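Local atomic coordinates of acyl-CoA hydrolase (Bacillus cereus, PDB entry 1Y7U), a protein that probably hydrolyses the thioester of long-chain fatty acyl-CoAs, and binds coenzyme A and calcium in a hotdog-fold assembly. Residues Asn35-Phe38 / Gly39-Leu43; Val88-Gly92 / Arg93-Glu97. All coordinates share one frame; numbering follows the deposited sequence.

Contact 1. Residues Asn35-Phe38 / Gly39-Leu43. With COA (coenzyme A), chain J.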
# COMPACT_ATOMS: atom_id res chain seq x y z
N ASN A 35 14.63 -4.61 -13.77
CA ASN A 35 15.16 -3.75 -12.72
C ASN A 35 15.13 -2.28 -13.14
O ASN A 35 16.15 -1.60 -13.18
CB ASN A 35 16.59 -4.14 -12.34
CG ASN A 35 17.20 -3.21 -11.31
OD1 ASN A 35 16.60 -2.93 -10.27
ND2 ASN A 35 18.41 -2.73 -11.59
N THR A 36 13.94 -1.82 -13.49
CA THR A 36 13.74 -0.43 -13.85
C THR A 36 12.29 -0.15 -13.46
O THR A 36 11.45 -1.06 -13.49
CB THR A 36 13.94 -0.17 -15.37
OG1 THR A 36 13.76 1.22 -15.64
CG2 THR A 36 12.95 -0.97 -16.19
N LEU A 37 12.02 1.08 -13.06
CA LEU A 37 10.68 1.46 -12.64
C LEU A 37 9.66 1.29 -13.74
O LEU A 37 9.99 1.35 -14.93
CB LEU A 37 10.66 2.92 -12.21
CG LEU A 37 11.24 3.37 -10.87
CD1 LEU A 37 11.22 4.89 -10.84
CD2 LEU A 37 10.41 2.80 -9.71
N PHE A 38 8.41 1.05 -13.34
CA PHE A 38 7.33 0.96 -14.30
C PHE A 38 7.12 2.43 -14.66
O PHE A 38 7.27 3.31 -13.81
CB PHE A 38 6.07 0.43 -13.65
CG PHE A 38 6.11 -1.03 -13.36
CD1 PHE A 38 6.35 -1.50 -12.07
CD2 PHE A 38 5.88 -1.96 -14.37
CE1 PHE A 38 6.36 -2.86 -11.79
CE2 PHE A 38 5.89 -3.33 -14.09
CZ PHE A 38 6.13 -3.77 -12.80
N GLY A 39 6.80 2.71 -15.91
CA GLY A 39 6.58 4.09 -16.30
C GLY A 39 5.51 4.71 -15.43
O GLY A 39 5.59 5.87 -15.05
N GLY A 40 4.49 3.91 -15.12
CA GLY A 40 3.40 4.40 -14.29
C GLY A 40 3.85 5.00 -12.97
O GLY A 40 3.37 6.06 -12.57
N LYS A 41 4.77 4.33 -12.29
CA LYS A 41 5.23 4.85 -11.02
C LYS A 41 5.68 6.30 -11.17
O LYS A 41 5.26 7.16 -10.39
CB LYS A 41 6.36 4.00 -10.46
CG LYS A 41 6.86 4.45 -9.08
CD LYS A 41 5.75 4.52 -8.06
CE LYS A 41 6.29 4.91 -6.71
NZ LYS A 41 5.21 5.04 -5.71
N ILE A 42 6.51 6.57 -12.17
CA ILE A 42 6.98 7.93 -12.39
C ILE A 42 5.83 8.88 -12.72
O ILE A 42 5.74 9.98 -12.17
CB ILE A 42 8.03 7.95 -13.52
CG1 ILE A 42 9.25 7.13 -13.09
CG2 ILE A 42 8.47 9.38 -13.81
CD1 ILE A 42 10.36 7.13 -14.09
N LEU A 43 4.93 8.47 -13.61
CA LEU A 43 3.81 9.32 -13.98
C LEU A 43 2.94 9.62 -12.76
O LEU A 43 2.58 10.78 -12.51
CB LEU A 43 2.97 8.65 -15.06
CG LEU A 43 3.72 8.40 -16.38
CD1 LEU A 43 2.89 7.54 -17.31
CD2 LEU A 43 4.06 9.73 -17.02
N1A COA J . 9.67 6.49 -27.58
C2A COA J . 9.23 5.49 -28.32
N3A COA J . 10.13 4.64 -28.77
C4A COA J . 11.39 4.79 -28.55
C5A COA J . 11.81 5.76 -27.81
C6A COA J . 10.95 6.62 -27.33
N6A COA J . 11.32 7.61 -26.59
N7A COA J . 13.06 5.67 -27.71
C8A COA J . 13.41 4.61 -28.36
N9A COA J . 12.38 4.04 -28.91
C1B COA J . 12.31 2.89 -29.82
C2B COA J . 12.99 3.09 -31.09
O2B COA J . 12.04 3.56 -31.95
C3B COA J . 13.23 1.72 -31.52
O3B COA J . 12.04 1.26 -32.04
P3B COA J . 11.97 0.25 -33.17
O7A COA J . 10.74 -0.36 -33.26
O8A COA J . 12.97 -0.69 -33.06
O9A COA J . 12.00 0.87 -34.40
C4B COA J . 13.66 1.11 -30.27
O4B COA J . 12.96 1.79 -29.34
C5B COA J . 14.98 1.68 -29.91
O5B COA J . 16.07 1.13 -30.50
P1A COA J . 17.33 1.57 -29.87
O1A COA J . 17.66 2.83 -30.38
O2A COA J . 18.24 0.52 -30.07
O3A COA J . 16.99 1.76 -28.40
P2A COA J . 17.74 2.76 -27.51
O4A COA J . 17.85 4.12 -27.96
O5A COA J . 18.77 2.24 -26.67
O6A COA J . 16.62 3.12 -26.60
CBP COA J . 15.24 2.43 -24.73
CCP COA J . 15.97 2.08 -25.99
CDP COA J . 13.86 2.87 -25.03
CEP COA J . 15.19 1.12 -24.10
CAP COA J . 15.86 3.40 -23.76
OAP COA J . 15.39 4.64 -24.06
C9P COA J . 15.49 3.18 -22.35
O9P COA J . 15.93 2.10 -21.64
N8P COA J . 14.71 4.03 -21.83
C7P COA J . 14.24 3.86 -20.53
C6P COA J . 12.93 3.16 -20.39
C5P COA J . 12.74 2.73 -19.00
O5P COA J . 13.20 1.74 -18.62
N4P COA J . 12.12 3.48 -18.22
C3P COA J . 10.93 3.17 -17.55
C2P COA J . 10.79 4.21 -16.50
S1P COA J . 12.35 4.80 -15.94
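Thr36 donates from OG1 to the amide oxygen O5P of a coenzyme A at 3.1 Å, its hydroxyl held anti to the backbone N (chi1 -178°). Ile42 CD1 approaches the thiol sulfur S1P of the same ligand to 3.6 Å. The loop and the helix start together border the pantetheine arm and line the reactive end of the ligand, consistent with hotdog thioesterases, in which the start of the central helix faces the thioester.

The carbonyl oxygen of Phe38, the N-cap residue, receives the amide of Lys41 with N to O 3.1 Å, a weak bond bent to 124° that closes the first turn of helix 39-58. From the next residue, Gly39 O takes Leu43 N at 3.0 Å, a regular helical bond. The loop side chain that meets this turn is Leu37, whose two methyls part over neighbouring residues: CD1 lies against Ile42 CG1 at 3.7 Å, the two side chains running roughly perpendicular, while CD2 rests 4.0 Å from CG of Lys41. Lys41 then bends at chi2 (55°), which carries its ammonium group away from Leu37 to long, weak ion pairs with Asp30 and Glu45. The Phe38 ring also leads away from the helix start.

This site is shared between subunits: the coenzyme is also held by Asp71 and by Ser66, Arg93, Ser95 and Arg158 of the second subunit, where Asp47 accepts a hydrogen bond from Gly40 N. Within the chain, residues 35-38 end the loop that follows strand 20-25 and lead into helix 39-58, the central helix of the hotdog fold, and Leu37 and Thr36 lean on Val76 and Pro75 of the loop between strands 61-71 and 81-91.

Contact 2. Residues Val88-Gly92 / Arg93-Glu97; sequences VIWTG and RTSME. With COA (coenzyme A), chain F.
Trp90 and Glu97 form an antiparallel hydrogen-bonded pair, Glu97 N to Trp90 O 2.7 Å, and Ile89 N also bonds Glu97 O, so Ile89 and Trp90 together face Glu97 in a classic beta bulge. With CG anti to the backbone N (chi1 177°), the indole extends beside Glu97: CE3 meets Glu97 CG at 3.7 Å. The carboxylate, its plane 72° from the ring's, puts OE2 over one face, offset toward the rim. Ser95 OG sits at the indole edge, 3.8 Å from CZ3. On the face of the sheet with Thr91 and Met96, present as selenomethionine, Thr91 CG2 touches Met96 CB at 3.7 Å.

Ser95 turns its hydroxyl between its backbone N and carbonyl carbon (chi1 63°), bringing OG within 2.7 Å of coenzyme A O7A and close to O3B; its one proton may serve either. Thr94 N and Ser95 N also grip O7A, at 3.0 and 2.9 Å, with a weaker bond from Arg93 N, so the turn cradles the 3'-phosphate.

The hairpin of strands 81-91 and 95-105 lies between helix 142-170, whose Ala151 and Arg158 pack on Trp90, and helix 39-58, whose His57 meets Val88, Thr91 and Met96.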
# COMPACT_ATOMS: atom_id res chain seq x y z
N VAL A 88 4.82 25.79 -10.95
CA VAL A 88 3.93 26.33 -11.95
C VAL A 88 4.75 27.31 -12.79
O VAL A 88 5.52 28.08 -12.22
CB VAL A 88 2.79 27.09 -11.26
CG1 VAL A 88 1.85 27.69 -12.28
CG2 VAL A 88 2.05 26.15 -10.34
N ILE A 89 4.64 27.27 -14.11
CA ILE A 89 5.38 28.24 -14.92
C ILE A 89 4.48 29.04 -15.81
O ILE A 89 4.77 30.19 -16.11
CB ILE A 89 6.42 27.63 -15.86
CG1 ILE A 89 6.15 26.14 -16.00
CG2 ILE A 89 7.82 28.01 -15.41
CD1 ILE A 89 6.55 25.63 -17.33
N TRP A 90 3.39 28.44 -16.27
CA TRP A 90 2.48 29.15 -17.15
C TRP A 90 1.09 29.12 -16.53
O TRP A 90 0.71 28.13 -15.94
CB TRP A 90 2.45 28.47 -18.51
CG TRP A 90 1.49 29.08 -19.50
CD1 TRP A 90 1.77 30.00 -20.47
CD2 TRP A 90 0.08 28.80 -19.61
NE1 TRP A 90 0.63 30.31 -21.17
CE2 TRP A 90 -0.42 29.59 -20.66
CE3 TRP A 90 -0.79 27.97 -18.91
CZ2 TRP A 90 -1.76 29.56 -21.04
CZ3 TRP A 90 -2.13 27.94 -19.29
CH2 TRP A 90 -2.60 28.73 -20.35
N THR A 91 0.35 30.22 -16.66
CA THR A 91 -1.00 30.25 -16.14
C THR A 91 -1.97 30.84 -17.12
O THR A 91 -1.64 31.74 -17.88
CB THR A 91 -1.14 31.07 -14.84
OG1 THR A 91 -0.42 32.31 -14.95
CG2 THR A 91 -0.66 30.27 -13.66
N GLY A 92 -3.18 30.29 -17.11
CA GLY A 92 -4.24 30.78 -17.96
C GLY A 92 -5.04 31.63 -17.01
O GLY A 92 -4.48 32.25 -16.12
N ARG A 93 -6.35 31.66 -17.17
CA ARG A 93 -7.16 32.45 -16.27
C ARG A 93 -7.57 31.55 -15.12
O ARG A 93 -7.56 31.93 -13.94
CB ARG A 93 -8.42 32.94 -16.98
CG ARG A 93 -9.40 33.59 -16.06
CD ARG A 93 -10.75 33.72 -16.72
NE ARG A 93 -11.77 34.03 -15.73
CZ ARG A 93 -12.75 33.21 -15.39
NH1 ARG A 93 -12.86 32.02 -15.98
NH2 ARG A 93 -13.62 33.57 -14.45
N THR A 94 -7.91 30.32 -15.49
CA THR A 94 -8.38 29.33 -14.56
C THR A 94 -7.46 28.12 -14.42
O THR A 94 -7.53 27.39 -13.43
CB THR A 94 -9.78 28.89 -15.01
OG1 THR A 94 -10.74 29.31 -14.02
CG2 THR A 94 -9.85 27.40 -15.23
N SER A 95 -6.58 27.91 -15.39
CA SER A 95 -5.68 26.77 -15.37
C SER A 95 -4.23 27.17 -15.20
O SER A 95 -3.88 28.34 -15.31
CB SER A 95 -5.81 25.97 -16.66
OG SER A 95 -5.42 26.77 -17.76
N MSE A 96 -3.38 26.19 -14.94
CA MSE A 96 -1.96 26.44 -14.77
C MSE A 96 -1.15 25.24 -15.25
O MSE A 96 -1.60 24.10 -15.13
CB MSE A 96 -1.68 26.72 -13.30
CG MSE A 96 -2.43 25.80 -12.38
SE MSE A 96 -2.85 26.59 -10.67
CE MSE A 96 -1.05 26.90 -10.11
N GLU A 97 0.01 25.50 -15.82
CA GLU A 97 0.86 24.42 -16.29
C GLU A 97 2.01 24.23 -15.33
O GLU A 97 2.76 25.16 -15.05
CB GLU A 97 1.40 24.69 -17.68
CG GLU A 97 0.39 24.43 -18.75
CD GLU A 97 1.06 24.17 -20.07
OE1 GLU A 97 1.56 23.05 -20.27
OE2 GLU A 97 1.10 25.10 -20.91
N1A COA F . -5.82 20.20 -21.46
C2A COA F . -5.31 21.34 -20.95
N3A COA F . -6.14 22.29 -20.44
C4A COA F . -7.44 22.10 -20.43
C5A COA F . -7.96 20.94 -20.90
C6A COA F . -7.15 19.96 -21.43
N6A COA F . -7.56 18.70 -21.62
N7A COA F . -9.26 21.03 -20.77
C8A COA F . -9.56 22.17 -20.21
N9A COA F . -8.45 22.87 -20.01
C1B COA F . -8.41 24.16 -19.32
C2B COA F . -8.26 25.37 -20.21
O2B COA F . -6.90 25.68 -20.25
C3B COA F . -9.04 26.47 -19.53
O3B COA F . -8.04 27.31 -19.09
P3B COA F . -8.03 28.81 -18.85
O7A COA F . -6.91 29.04 -18.07
O8A COA F . -9.10 29.43 -18.21
O9A COA F . -7.77 29.48 -20.03
C4B COA F . -9.63 25.76 -18.35
O4B COA F . -9.64 24.42 -18.72
C5B COA F . -11.04 26.12 -18.03
O5B COA F . -11.90 25.21 -18.66
P1A COA F . -13.45 25.47 -18.93
O1A COA F . -13.76 25.49 -20.36
O2A COA F . -13.87 26.75 -18.36
O3A COA F . -14.27 24.26 -18.34
P2A COA F . -14.02 22.70 -18.47
O4A COA F . -13.67 22.26 -19.83
O5A COA F . -15.26 22.08 -18.06
O6A COA F . -12.87 22.31 -17.45
CBP COA F . -12.33 19.91 -17.35
CCP COA F . -12.80 21.17 -16.62
CDP COA F . -12.71 19.89 -18.81
CEP COA F . -10.83 19.82 -17.27
CAP COA F . -13.15 18.73 -16.85
OAP COA F . -14.00 18.24 -17.86
C9P COA F . -12.75 17.77 -15.77
O9P COA F . -13.29 17.94 -14.51
N8P COA F . -11.92 16.82 -16.05
C7P COA F . -10.97 16.35 -15.09
C6P COA F . -11.46 16.23 -13.66
C5P COA F . -10.73 15.19 -12.87
O5P COA F . -11.28 14.63 -11.90
N4P COA F . -9.52 14.91 -13.28
C3P COA F . -8.94 13.65 -13.00
C2P COA F . -9.49 12.64 -13.95
S1P COA F . -10.53 11.48 -13.13

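In the fold
Both contacts are mostly buried and lie on opposite sides of the chain's centre, their centres about 27 Å apart and nearest atoms about 14 Å apart. They meet two different coenzyme A molecules. Contact 1, a loop running into a helix, combines apolar packing with one threonine hydroxyl and faces the pantetheine and thiol end; contact 2, a hairpin turn, offers backbone amides and a serine hydroxyl to the 3'-phosphate. This chain thus contributes to two sites, offering the helix start to one coenzyme A and the hairpin turn to the other. Helix 39-58 connects them: it begins in contact 1, and its far end packs against contact 2. Contact 1 touches neighbouring subunits, whereas no other protein chain of the assembly reaches contact 2.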